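Side-chain contacts in TarM (Staphylococcus aureus subsp. aureus 21178, PDB 4X7R), which is a GT-B-fold glycosyltransferase, its chain bearing a group 1 glycosyltransferase domain and binding uridine-5'-diphosphate: residues S26-F29 and Y30-D33; E481-L484 and E485-N489. The protein carries 1 engineered substitution. All coordinates share one frame; numbering follows the deposited sequence.

Interaction 1 of 2, residues S26-F29 and Y30-D33; sequences SKEF and YDAD
Y30 lies one helical turn beyond S26, and its side chain shows how a single residue can use a turn along its whole length. Its CB begins 3.5 Å from S26 O, the carbonyl that accepts the Y30 N hydrogen bond (3.0 Å, 168° at the hydrogen). With chi1 at -95°, off the usual -60°, the ring edge lies by that carbonyl, CD2 of Y30 standing 3.4 Å from S26 O. The same edge meets S26 OG nearly in the ring plane, CD2 to OG being 3.6 Å. At the tip, OH is hydrogen-bonded to D37, while S26 OG is held by A36 and T64. On the solvent side K27 and D31 only brush, K27 CE lying 3.8 Å from D31 OD2; the charged ends pair elsewhere, K27 NZ with E28 OE2 from above the carboxylate plane (2.8 Å) and D31 with R63. D33, with positive phi, is the C-prime residue of a Schellman motif: its N bonds to Y30 O at 3.0 Å and F29 O takes the next N-H, ending the helix. E28 OE1 and D31 OD2 are 4.3 Å apart, a like-charge proximity that K27 and R63 probably temper at this helix end.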
# COMPACT_ATOMS: atom_id res chain seq x y z
N SER A 26 10.62 -9.91 -2.83
CA SER A 26 10.29 -10.97 -3.79
C SER A 26 11.44 -11.14 -4.77
O SER A 26 11.88 -12.27 -5.01
CB SER A 26 9.00 -10.64 -4.54
OG SER A 26 8.79 -11.67 -5.48
N LYS A 27 11.96 -10.02 -5.29
CA LYS A 27 13.10 -10.06 -6.22
C LYS A 27 14.31 -10.76 -5.58
O LYS A 27 14.92 -11.61 -6.21
CB LYS A 27 13.49 -8.63 -6.67
CG LYS A 27 14.70 -8.64 -7.62
CD LYS A 27 15.46 -7.36 -7.63
CE LYS A 27 16.79 -7.49 -6.94
NZ LYS A 27 17.08 -6.30 -6.09
N GLU A 28 14.60 -10.45 -4.30
CA GLU A 28 15.74 -11.06 -3.59
C GLU A 28 15.57 -12.56 -3.34
O GLU A 28 16.51 -13.30 -3.56
CB GLU A 28 16.08 -10.28 -2.31
CG GLU A 28 16.63 -8.89 -2.59
CD GLU A 28 17.89 -8.78 -3.44
OE1 GLU A 28 18.60 -9.80 -3.63
OE2 GLU A 28 18.19 -7.65 -3.90
N PHE A 29 14.34 -13.01 -2.93
CA PHE A 29 14.11 -14.44 -2.73
C PHE A 29 14.19 -15.24 -4.06
O PHE A 29 14.80 -16.31 -4.09
CB PHE A 29 12.80 -14.70 -1.95
CG PHE A 29 12.83 -14.32 -0.48
CD1 PHE A 29 13.95 -14.61 0.31
CD2 PHE A 29 11.70 -13.78 0.14
CE1 PHE A 29 13.95 -14.29 1.68
CE2 PHE A 29 11.69 -13.54 1.51
CZ PHE A 29 12.83 -13.75 2.27
N TYR A 30 13.64 -14.68 -5.16
CA TYR A 30 13.72 -15.31 -6.48
C TYR A 30 15.17 -15.44 -6.93
O TYR A 30 15.54 -16.48 -7.49
CB TYR A 30 12.89 -14.51 -7.51
CG TYR A 30 11.49 -15.05 -7.70
CD1 TYR A 30 11.27 -16.23 -8.41
CD2 TYR A 30 10.39 -14.39 -7.18
CE1 TYR A 30 9.97 -16.73 -8.60
CE2 TYR A 30 9.09 -14.88 -7.35
CZ TYR A 30 8.89 -16.04 -8.07
OH TYR A 30 7.62 -16.55 -8.22
N ASP A 31 16.02 -14.43 -6.67
CA ASP A 31 17.47 -14.49 -7.01
C ASP A 31 18.20 -15.56 -6.19
O ASP A 31 19.20 -16.09 -6.65
CB ASP A 31 18.13 -13.11 -6.82
CG ASP A 31 17.74 -12.10 -7.90
OD1 ASP A 31 17.06 -12.51 -8.88
OD2 ASP A 31 18.16 -10.94 -7.79
N ALA A 32 17.71 -15.86 -4.99
CA ALA A 32 18.28 -16.88 -4.10
C ALA A 32 17.58 -18.24 -4.35
O ALA A 32 17.78 -19.18 -3.59
CB ALA A 32 18.14 -16.43 -2.65
N ASP A 33 16.82 -18.33 -5.46
CA ASP A 33 16.08 -19.49 -5.92
C ASP A 33 14.94 -19.96 -5.01
O ASP A 33 14.68 -21.16 -4.89
CB ASP A 33 17.03 -20.62 -6.41
CG ASP A 33 17.79 -20.25 -7.68
OD1 ASP A 33 17.13 -19.98 -8.71
OD2 ASP A 33 19.05 -20.22 -7.63

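Interaction 2 of 2, residues E481-L484 and E485-N489; sequences ESIL and EKWLN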
# COMPACT_ATOMS: atom_id res chain seq x y z
N GLU A 481 23.28 -10.13 1.43
CA GLU A 481 23.75 -11.42 1.95
C GLU A 481 23.39 -11.61 3.39
O GLU A 481 22.85 -12.67 3.73
CB GLU A 481 25.27 -11.62 1.76
CG GLU A 481 25.71 -11.70 0.31
CD GLU A 481 26.12 -10.39 -0.35
OE1 GLU A 481 25.80 -9.30 0.18
OE2 GLU A 481 26.81 -10.47 -1.39
N SER A 482 23.66 -10.61 4.25
CA SER A 482 23.36 -10.75 5.67
C SER A 482 21.84 -10.84 5.92
O SER A 482 21.41 -11.59 6.79
CB SER A 482 23.96 -9.60 6.47
OG SER A 482 23.43 -8.36 6.03
N ILE A 483 21.04 -10.05 5.17
CA ILE A 483 19.58 -10.00 5.29
C ILE A 483 18.98 -11.32 4.86
O ILE A 483 18.19 -11.90 5.61
CB ILE A 483 18.95 -8.73 4.63
CG1 ILE A 483 19.42 -7.46 5.39
CG2 ILE A 483 17.41 -8.82 4.63
CD1 ILE A 483 19.33 -6.12 4.61
N LEU A 484 19.41 -11.83 3.69
CA LEU A 484 18.96 -13.13 3.20
C LEU A 484 19.36 -14.26 4.17
O LEU A 484 18.56 -15.11 4.45
CB LEU A 484 19.55 -13.38 1.82
CG LEU A 484 19.28 -14.71 1.18
CD1 LEU A 484 17.74 -14.88 0.82
CD2 LEU A 484 20.19 -14.91 0.00
N GLU A 485 20.57 -14.23 4.72
CA GLU A 485 21.00 -15.23 5.71
C GLU A 485 20.16 -15.17 6.99
O GLU A 485 19.91 -16.22 7.57
CB GLU A 485 22.47 -15.09 6.03
CG GLU A 485 23.37 -15.59 4.90
CD GLU A 485 24.76 -14.96 4.95
OE1 GLU A 485 25.18 -14.52 6.05
OE2 GLU A 485 25.41 -14.87 3.89
N LYS A 486 19.70 -13.96 7.41
CA LYS A 486 18.82 -13.80 8.56
C LYS A 486 17.49 -14.49 8.35
O LYS A 486 17.01 -15.15 9.28
CB LYS A 486 18.62 -12.32 8.92
CG LYS A 486 19.81 -11.80 9.74
CD LYS A 486 19.81 -10.28 9.78
CE LYS A 486 21.06 -9.79 10.50
NZ LYS A 486 20.84 -8.42 11.03
N TRP A 487 16.90 -14.35 7.15
CA TRP A 487 15.65 -15.01 6.79
C TRP A 487 15.84 -16.52 6.72
O TRP A 487 15.00 -17.25 7.24
CB TRP A 487 15.13 -14.51 5.41
CG TRP A 487 14.39 -13.20 5.48
CD1 TRP A 487 14.78 -12.00 4.95
CD2 TRP A 487 13.08 -12.97 6.06
NE1 TRP A 487 13.82 -11.04 5.18
CE2 TRP A 487 12.76 -11.62 5.86
CE3 TRP A 487 12.18 -13.79 6.75
CZ2 TRP A 487 11.53 -11.07 6.26
CZ3 TRP A 487 10.97 -13.25 7.17
CH2 TRP A 487 10.65 -11.91 6.93
N LEU A 488 16.91 -16.98 6.05
CA LEU A 488 17.26 -18.41 5.88
C LEU A 488 17.50 -19.11 7.23
O LEU A 488 17.08 -20.25 7.41
CB LEU A 488 18.45 -18.61 4.91
CG LEU A 488 18.14 -18.35 3.43
CD1 LEU A 488 19.34 -18.65 2.54
CD2 LEU A 488 16.99 -19.23 2.93
N ASN A 489 18.10 -18.41 8.19
CA ASN A 489 18.32 -18.87 9.56
C ASN A 489 16.98 -19.29 10.22
O ASN A 489 16.92 -20.34 10.86
CB ASN A 489 19.01 -17.77 10.37
CG ASN A 489 19.32 -18.16 11.79
OD1 ASN A 489 19.93 -19.20 12.06
ND2 ASN A 489 18.85 -17.37 12.73
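I483 and W487, one turn apart, lie side by side and point the same way, an apolar pairing in which the branch I483 CG2 comes within 4.1 Å of the pyrrole-ring atom W487 CD1. The ring carbon also lies close to the backbone of the preceding turn, with W487 CD1 3.5 Å from I483 O. The next apolar pair, L484 and L488, is set differently: the two side chains pass at a slant, L484 CG meeting the terminal methyl L488 CD1 at 4.2 Å. L484 CG is anti to its own backbone N (chi1 176°), whereas in L488 CG is anti to the carbonyl carbon (chi1 -72°), which runs the second chain back along the helix, beside the first.

This apolar strip belongs to the last helix of the chain, 480-492, which in GT-B proteins characteristically crosses from the C-terminal Rossmann-like domain to pack on the N-terminal one. Here L484 touches A32, just past the end of helix 17-31, W487 touches R25 within that helix, and both I483 and W487 rest on I302.

Backbone hydrogen bonding binds the turns beneath. The i to i+4 series runs from E485 N through L488 N, the last reaching L484 O at 3.0 Å and 168°.

Contacts of charged chains with backbone carbonyls complete the set on the exposed flank. E485 lays its stem over E481 O, with CG 3.2 Å from that oxygen, and its OE2 reaches E481 CB at 3.9 Å. The two carboxylates stay apart, E481 OE1 and E485 OE2 being 6.7 Å from each other. K486 runs extended past S482 O, its CG at 3.4 Å, while S482 OG turns to a hydrogen bond with S479.

How the interactions relate
From the N terminus, residues 26-33 come first, closing the helix of the beta-alpha-beta unit formed by strand 3-7, helix 17-31 and strand 36-40. Interaction 2 opens much later, on helix 480-492 near the C terminus. Both are local, each made of contacts about one helical turn apart, so neither closes a long loop; they stand in series, without nesting or crossing. The long closure lies between them: their centres are about 12 Å apart, and the rings of F29 and W487 meet edge-to-face, with F29 CZ 3.6 Å from W487 CG. Beside this stack, A32 CB approaches L484 CD2 to 3.7 Å. The chain's terminal helix is thereby tied to the first helix of the N-terminal Rossmann-like domain.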